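Local atomic coordinates of peptidoglycan synthetase penicillin-binding protein 3 (Bifidobacterium adolescentis, PDB entry 4YE5), a protein that probably binds penicillin and is thought to cross-link peptidoglycan strands in cell-wall synthesis. Residues E281-G286 against M409-A414; F366-A371 against Y404-M409. All blocks are in the same frame, centred on the assembly; numbering follows the deposited sequence.

Interaction 1: E281-G286 against M409-A414; sequences ETFEPG and MQLTNA
The loop leading into the presumed SxxK motif of the penicillin-binding transpeptidase domain, at S287 and K290, rests through F283 and P285 on L411 of helix 408-419. The contact is small, burying 108 Å² in all, and is purely apolar; all three residues that touch are buried. L411 does the work as a fork. Its CB points toward the loop, and CG, anti to the backbone N (chi1 -176°), carries the fork on, its two methyls dividing between the partners. CD1 meets P285 at CB, 4.1 Å from it, just ahead of G286 and the presumed motif. The five-stranded antiparallel sheet backs the aromatic partner: the F283 side chain also touches I503 and D505 of strand 501-510 and V522 of strand 517-524, and L411 reaches D505 as well. F283 is therefore set between sheet and helix, while the same helix is tied to that sheet, T412 OG1 to T520 OG1 of strand 517-524 and N413 OD1 to Q248 NE2 of strand 242-249. The F283 and L411 side chains cross at about a right angle, and CD2 of L411 comes to the ring's edge, near its plane, 4.1 Å from CE1 of F283.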
ATOM      1  N   GLU A 281      10.544   6.114   0.609  1.00 17.24           N
ATOM      2  CA  GLU A 281      11.545   7.034   0.066  1.00 17.43           C
ATOM      3  C   GLU A 281      11.050   8.490  -0.003  1.00 24.05           C
ATOM      4  O   GLU A 281       9.943   8.756  -0.478  1.00 20.14           O
ATOM      5  CB  GLU A 281      11.968   6.580  -1.337  1.00 20.70           C
ATOM      6  CG  GLU A 281      13.288   7.188  -1.781  1.00 25.68           C
ATOM      7  CD  GLU A 281      14.474   6.551  -1.060  1.00 25.90           C
ATOM      8  OE1 GLU A 281      14.378   5.380  -0.652  1.00 29.09           O
ATOM      9  OE2 GLU A 281      15.500   7.216  -0.897  1.00 27.70           O
ATOM     10  N   THR A 282      11.860   9.437   0.471  1.00 20.47           N
ATOM     11  CA  THR A 282      11.552  10.839   0.224  1.00 20.17           C
ATOM     12  C   THR A 282      12.729  11.498  -0.487  1.00 25.94           C
ATOM     13  O   THR A 282      13.854  11.037  -0.382  1.00 18.61           O
ATOM     14  CB  THR A 282      11.226  11.626   1.518  1.00 21.97           C
ATOM     15  OG1 THR A 282      12.378  11.649   2.364  1.00 27.12           O
ATOM     16  CG2 THR A 282      10.049  10.984   2.274  1.00 21.17           C
ATOM     17  N   PHE A 283      12.459  12.573  -1.215  1.00 16.80           N
ATOM     18  CA  PHE A 283      13.470  13.205  -2.056  1.00 19.14           C
ATOM     19  C   PHE A 283      12.947  14.569  -2.466  1.00 25.86           C
ATOM     20  O   PHE A 283      11.727  14.807  -2.445  1.00 18.95           O
ATOM     21  CB  PHE A 283      13.697  12.366  -3.324  1.00 16.22           C
ATOM     22  CG  PHE A 283      12.404  11.939  -4.005  1.00 14.96           C
ATOM     23  CD1 PHE A 283      11.811  12.730  -4.967  1.00 18.98           C
ATOM     24  CD2 PHE A 283      11.769  10.754  -3.631  1.00 17.31           C
ATOM     25  CE1 PHE A 283      10.612  12.334  -5.581  1.00 17.76           C
ATOM     26  CE2 PHE A 283      10.581  10.344  -4.243  1.00 20.46           C
ATOM     27  CZ  PHE A 283       9.997  11.131  -5.200  1.00 18.21           C
ATOM     28  N   GLU A 284      13.859  15.454  -2.859  1.00 16.10           N
ATOM     29  CA  GLU A 284      13.460  16.717  -3.455  1.00 18.53           C
ATOM     30  C   GLU A 284      12.944  16.405  -4.831  1.00 20.14           C
ATOM     31  O   GLU A 284      13.562  15.616  -5.557  1.00 19.98           O
ATOM     32  CB  GLU A 284      14.643  17.697  -3.541  1.00 20.94           C
ATOM     33  CG  GLU A 284      15.165  18.172  -2.183  1.00 23.65           C
ATOM     34  CD  GLU A 284      16.485  18.926  -2.323  1.00 37.20           C
ATOM     35  OE1 GLU A 284      17.468  18.329  -2.819  1.00 41.41           O
ATOM     36  OE2 GLU A 284      16.535  20.114  -1.954  1.00 33.37           O
ATOM     37  N   PRO A 285      11.800  17.016  -5.208  1.00 16.92           N
ATOM     38  CA  PRO A 285      11.207  16.717  -6.514  1.00 19.89           C
ATOM     39  C   PRO A 285      11.905  17.439  -7.675  1.00 21.47           C
ATOM     40  O   PRO A 285      11.638  17.087  -8.817  1.00 14.44           O
ATOM     41  CB  PRO A 285       9.764  17.217  -6.361  1.00 19.86           C
ATOM     42  CG  PRO A 285       9.888  18.380  -5.404  1.00 14.97           C
ATOM     43  CD  PRO A 285      10.968  17.939  -4.414  1.00 19.84           C
ATOM     44  N   GLY A 286      12.765  18.419  -7.395  1.00 21.29           N
ATOM     45  CA  GLY A 286      13.399  19.178  -8.460  1.00 17.13           C
ATOM     46  C   GLY A 286      12.377  19.907  -9.335  1.00 19.32           C
ATOM     47  O   GLY A 286      11.314  20.306  -8.858  1.00 20.05           O
HETATM   48  N   MSE A 409       3.938   9.286  -3.584  1.00 15.93           N
HETATM   49  CA  MSE A 409       2.481   9.425  -3.518  1.00 17.01           C
HETATM   50  C   MSE A 409       2.077  10.906  -3.474  1.00 18.25           C
HETATM   51  O   MSE A 409       1.105  11.332  -4.107  1.00 15.56           O
HETATM   52  CB  MSE A 409       1.893   8.697  -2.293  1.00 16.81           C
HETATM   53  CG  MSE A 409       2.089   7.182  -2.287  1.00 20.46           C
HETATM   54 SE   MSE A 409       3.813   6.657  -1.531  0.64 22.90          SE
HETATM   55  CE  MSE A 409       3.483   6.964   0.382  1.00 22.01           C
ATOM     56  N   GLN A 410       2.807  11.684  -2.685  1.00 13.76           N
ATOM     57  CA  GLN A 410       2.540  13.117  -2.580  1.00 15.89           C
ATOM     58  C   GLN A 410       2.808  13.831  -3.911  1.00 16.37           C
ATOM     59  O   GLN A 410       2.031  14.682  -4.343  1.00 16.96           O
ATOM     60  CB  GLN A 410       3.437  13.731  -1.510  1.00 16.35           C
ATOM     61  CG  GLN A 410       3.066  13.322  -0.091  1.00 22.01           C
ATOM     62  CD  GLN A 410       4.084  13.831   0.902  1.00 21.23           C
ATOM     63  OE1 GLN A 410       5.283  13.811   0.615  1.00 19.77           O
ATOM     64  NE2 GLN A 410       3.620  14.307   2.066  1.00 18.21           N
ATOM     65  N   LEU A 411       3.910  13.484  -4.561  1.00 15.85           N
ATOM     66  CA  LEU A 411       4.241  14.105  -5.839  1.00 17.05           C
ATOM     67  C   LEU A 411       3.152  13.786  -6.871  1.00 14.04           C
ATOM     68  O   LEU A 411       2.702  14.643  -7.623  1.00 15.46           O
ATOM     69  CB  LEU A 411       5.593  13.577  -6.331  1.00 15.39           C
ATOM     70  CG  LEU A 411       6.100  14.218  -7.623  1.00 23.55           C
ATOM     71  CD1 LEU A 411       6.119  15.711  -7.451  1.00 22.06           C
ATOM     72  CD2 LEU A 411       7.494  13.685  -7.960  1.00 16.40           C
ATOM     73  N   THR A 412       2.715  12.534  -6.870  1.00 15.28           N
ATOM     74  CA  THR A 412       1.760  12.052  -7.835  1.00 13.68           C
ATOM     75  C   THR A 412       0.396  12.703  -7.587  1.00 17.06           C
ATOM     76  O   THR A 412      -0.278  13.098  -8.529  1.00 14.71           O
ATOM     77  CB  THR A 412       1.664  10.519  -7.778  1.00 20.00           C
ATOM     78  OG1 THR A 412       2.915   9.962  -8.209  1.00 12.02           O
ATOM     79  CG2 THR A 412       0.565   9.998  -8.696  1.00 17.74           C
ATOM     80  N   ASN A 413       0.002  12.825  -6.321  1.00 16.75           N
ATOM     81  CA  ASN A 413      -1.244  13.500  -5.999  1.00 14.76           C
ATOM     82  C   ASN A 413      -1.222  14.989  -6.378  1.00 17.45           C
ATOM     83  O   ASN A 413      -2.228  15.525  -6.836  1.00 18.59           O
ATOM     84  CB  ASN A 413      -1.622  13.351  -4.518  1.00 13.44           C
ATOM     85  CG  ASN A 413      -3.132  13.301  -4.313  1.00 20.08           C
ATOM     86  OD1 ASN A 413      -3.872  12.875  -5.210  1.00 13.84           O
ATOM     87  ND2 ASN A 413      -3.601  13.731  -3.138  1.00 18.97           N
ATOM     88  N   ALA A 414      -0.086  15.647  -6.185  1.00 15.67           N
ATOM     89  CA  ALA A 414       0.037  17.070  -6.547  1.00 17.66           C
ATOM     90  C   ALA A 414      -0.127  17.252  -8.056  1.00 15.52           C
ATOM     91  O   ALA A 414      -0.837  18.140  -8.522  1.00 18.33           O
ATOM     92  CB  ALA A 414       1.397  17.626  -6.085  1.00 13.87           C
TER

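Interaction 2: F366-A371 against Y404-M409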
ATOM      1  N   PHE A 366      -0.953  21.904  -2.260  1.00 20.44           N
ATOM      2  CA  PHE A 366      -0.895  20.715  -3.135  1.00 16.96           C
ATOM      3  C   PHE A 366      -0.675  19.416  -2.353  1.00 18.61           C
ATOM      4  O   PHE A 366      -0.572  18.330  -2.943  1.00 21.47           O
ATOM      5  CB  PHE A 366       0.210  20.870  -4.184  1.00 17.07           C
ATOM      6  CG  PHE A 366      -0.199  21.658  -5.402  1.00 18.51           C
ATOM      7  CD1 PHE A 366      -0.742  21.016  -6.508  1.00 19.42           C
ATOM      8  CD2 PHE A 366      -0.037  23.035  -5.447  1.00 17.88           C
ATOM      9  CE1 PHE A 366      -1.107  21.736  -7.647  1.00 19.41           C
ATOM     10  CE2 PHE A 366      -0.406  23.768  -6.567  1.00 22.27           C
ATOM     11  CZ  PHE A 366      -0.943  23.127  -7.671  1.00 20.32           C
ATOM     12  N   GLY A 367      -0.609  19.513  -1.027  1.00 25.51           N
ATOM     13  CA  GLY A 367      -0.455  18.328  -0.179  1.00 22.23           C
ATOM     14  C   GLY A 367       0.976  18.046   0.282  1.00 24.19           C
ATOM     15  O   GLY A 367       1.240  17.033   0.942  1.00 19.84           O
ATOM     16  N   ILE A 368       1.906  18.930  -0.064  1.00 23.43           N
ATOM     17  CA  ILE A 368       3.324  18.719   0.291  1.00 18.30           C
ATOM     18  C   ILE A 368       3.501  18.949   1.782  1.00 23.80           C
ATOM     19  O   ILE A 368       2.975  19.922   2.322  1.00 23.12           O
ATOM     20  CB  ILE A 368       4.238  19.685  -0.496  1.00 22.85           C
ATOM     21  CG1 ILE A 368       4.045  19.507  -2.011  1.00 21.12           C
ATOM     22  CG2 ILE A 368       5.702  19.521  -0.122  1.00 17.39           C
ATOM     23  CD1 ILE A 368       3.910  18.070  -2.465  1.00 18.19           C
ATOM     24  N   GLY A 369       4.238  18.061   2.450  1.00 18.12           N
ATOM     25  CA  GLY A 369       4.490  18.200   3.878  1.00 21.25           C
ATOM     26  C   GLY A 369       3.372  17.636   4.747  1.00 25.99           C
ATOM     27  O   GLY A 369       3.426  17.711   5.968  1.00 27.24           O
ATOM     28  N   GLN A 370       2.349  17.065   4.117  1.00 25.23           N
ATOM     29  CA  GLN A 370       1.228  16.498   4.857  1.00 28.49           C
ATOM     30  C   GLN A 370       1.054  15.010   4.556  1.00 25.18           C
ATOM     31  O   GLN A 370       1.369  14.538   3.453  1.00 20.49           O
ATOM     32  CB  GLN A 370      -0.048  17.251   4.495  1.00 34.04           C
ATOM     33  CG  GLN A 370       0.095  18.752   4.608  1.00 44.67           C
ATOM     34  CD  GLN A 370      -0.969  19.476   3.836  1.00 51.10           C
ATOM     35  OE1 GLN A 370      -2.153  19.382   4.156  1.00 54.21           O
ATOM     36  NE2 GLN A 370      -0.561  20.194   2.795  1.00 48.71           N
ATOM     37  N   ALA A 371       0.540  14.270   5.529  1.00 24.90           N
ATOM     38  CA  ALA A 371       0.295  12.852   5.340  1.00 26.62           C
ATOM     39  C   ALA A 371      -0.655  12.650   4.155  1.00 23.38           C
ATOM     40  O   ALA A 371      -1.585  13.433   3.954  1.00 26.73           O
ATOM     41  CB  ALA A 371      -0.289  12.251   6.616  1.00 25.79           C
ATOM     42  N   TYR A 404      12.751  21.175   0.021  1.00 22.55           N
ATOM     43  CA  TYR A 404      11.645  20.462   0.660  1.00 19.91           C
ATOM     44  C   TYR A 404      11.601  19.091   0.031  1.00 18.70           C
ATOM     45  O   TYR A 404      12.152  18.903  -1.053  1.00 20.19           O
ATOM     46  CB  TYR A 404      10.311  21.185   0.480  1.00 20.13           C
ATOM     47  CG  TYR A 404       9.749  21.275  -0.943  1.00 22.67           C
ATOM     48  CD1 TYR A 404       8.895  20.285  -1.442  1.00 19.55           C
ATOM     49  CD2 TYR A 404      10.017  22.376  -1.755  1.00 22.35           C
ATOM     50  CE1 TYR A 404       8.346  20.381  -2.722  1.00 18.25           C
ATOM     51  CE2 TYR A 404       9.476  22.476  -3.045  1.00 19.83           C
ATOM     52  CZ  TYR A 404       8.641  21.475  -3.517  1.00 17.85           C
ATOM     53  OH  TYR A 404       8.094  21.568  -4.783  1.00 17.81           O
ATOM     54  N   THR A 405      10.996  18.119   0.708  1.00 16.78           N
ATOM     55  CA  THR A 405      11.024  16.754   0.186  1.00 16.02           C
ATOM     56  C   THR A 405       9.623  16.171   0.087  1.00 22.72           C
ATOM     57  O   THR A 405       8.729  16.567   0.837  1.00 22.52           O
ATOM     58  CB  THR A 405      11.790  15.811   1.104  1.00 22.35           C
ATOM     59  OG1 THR A 405      11.111  15.769   2.369  1.00 24.79           O
ATOM     60  CG2 THR A 405      13.249  16.285   1.283  1.00 21.33           C
ATOM     61  N   VAL A 406       9.458  15.207  -0.823  1.00 14.01           N
ATOM     62  CA  VAL A 406       8.177  14.557  -1.054  1.00 19.40           C
ATOM     63  C   VAL A 406       8.380  13.045  -1.161  1.00 20.50           C
ATOM     64  O   VAL A 406       9.489  12.593  -1.426  1.00 17.56           O
ATOM     65  CB  VAL A 406       7.583  15.030  -2.387  1.00 16.20           C
ATOM     66  CG1 VAL A 406       7.521  16.560  -2.425  1.00 13.40           C
ATOM     67  CG2 VAL A 406       8.437  14.505  -3.568  1.00 13.33           C
ATOM     68  N   ASN A 407       7.319  12.259  -0.961  1.00 19.27           N
ATOM     69  CA  ASN A 407       7.372  10.870  -1.418  1.00 17.24           C
ATOM     70  C   ASN A 407       6.649  10.760  -2.749  1.00 16.05           C
ATOM     71  O   ASN A 407       6.046  11.743  -3.220  1.00 13.26           O
ATOM     72  CB  ASN A 407       6.841   9.870  -0.373  1.00 17.96           C
ATOM     73  CG  ASN A 407       5.458  10.208   0.113  1.00 22.71           C
ATOM     74  OD1 ASN A 407       4.543  10.447  -0.682  1.00 20.48           O
ATOM     75  ND2 ASN A 407       5.294  10.251   1.433  1.00 17.92           N
ATOM     76  N   VAL A 408       6.718   9.590  -3.373  1.00 11.45           N
ATOM     77  CA  VAL A 408       6.129   9.449  -4.691  1.00 11.91           C
ATOM     78  C   VAL A 408       4.609   9.643  -4.687  1.00 16.22           C
ATOM     79  O   VAL A 408       4.045  10.142  -5.672  1.00 14.88           O
ATOM     80  CB  VAL A 408       6.563   8.104  -5.383  1.00 11.95           C
ATOM     81  CG1 VAL A 408       5.848   6.897  -4.778  1.00 11.47           C
ATOM     82  CG2 VAL A 408       6.309   8.171  -6.903  1.00 14.67           C
HETATM   83  N   MSE A 409       3.938   9.286  -3.584  1.00 15.93           N
HETATM   84  CA  MSE A 409       2.481   9.425  -3.518  1.00 17.01           C
HETATM   85  C   MSE A 409       2.077  10.906  -3.474  1.00 18.25           C
HETATM   86  O   MSE A 409       1.105  11.332  -4.107  1.00 15.56           O
HETATM   87  CB  MSE A 409       1.893   8.697  -2.293  1.00 16.81           C
HETATM   88  CG  MSE A 409       2.089   7.182  -2.287  1.00 20.46           C
HETATM   89 SE   MSE A 409       3.813   6.657  -1.531  0.64 22.90          SE
HETATM   90  CE  MSE A 409       3.483   6.964   0.382  1.00 22.01           C
TER
HETATM   91  O   HOH W   1       5.969  16.440   1.148  1.00 18.79           O
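I368 points its CB at the extended run Y404-V406 and forks there, CG2 mainly to the tyrosine, CD1 to the valine. CG2, anti to the backbone N, lies 3.5 Å from CD1 of Y404 and 3.8 Å from CE1, approaching the CD1-CE1 bond of the phenol ring obliquely. The same methyl is 4.2 Å from CG1 of V406. The other branch leaves CB beside the backbone N (chi1 -58°), and a further turn of -41° about CB-CG1 carries CD1 to CG1 of V406, 3.9 Å away. L292 of helix 290-299 and I363 of helix 356-365 also touch I368, which makes it a buried plug between helices and loop. It sits at the second position of a type II beta turn, G367 to Q370, directly after a Schellman motif that ends helix 356-365; G367 and G369 both have positive phi, and the closing bond of the turn, Q370 N to G367 O, is weak at 3.4 Å. Beyond the apolar patch a water bridges the backbones: it accepts from G369 N at 2.7 Å and can donate to T405 O at 2.8 Å. The CB of T405 points away from the turn, and its OG1 bonds to V383 N. Two residues further on, N407 is the N-cap of helix 408-419, its OD1 accepting from the backbone N of Q410.

How the interactions relate
Interaction 2 is nested within the loop closed by interaction 1; their centres lie about 5 Å apart, and the segments overlap at M409, which touches neither partner segment. The run Y404-V406 lies between the other two loops: F283 O is 2.8 Å from V406 N, a probable backbone hydrogen bond, while V406 also touches both F283 and L411, and Y404 touches P285. In the first turn of the helix, Q410 NE2 probably bonds to Q370 O at 2.7 Å, tying helix 408-419 to the 366-371 turn. P285 and Y404 thus join both contacts to the approach of the presumed SxxK site: the Y404 side chain lies near its residues without touching them.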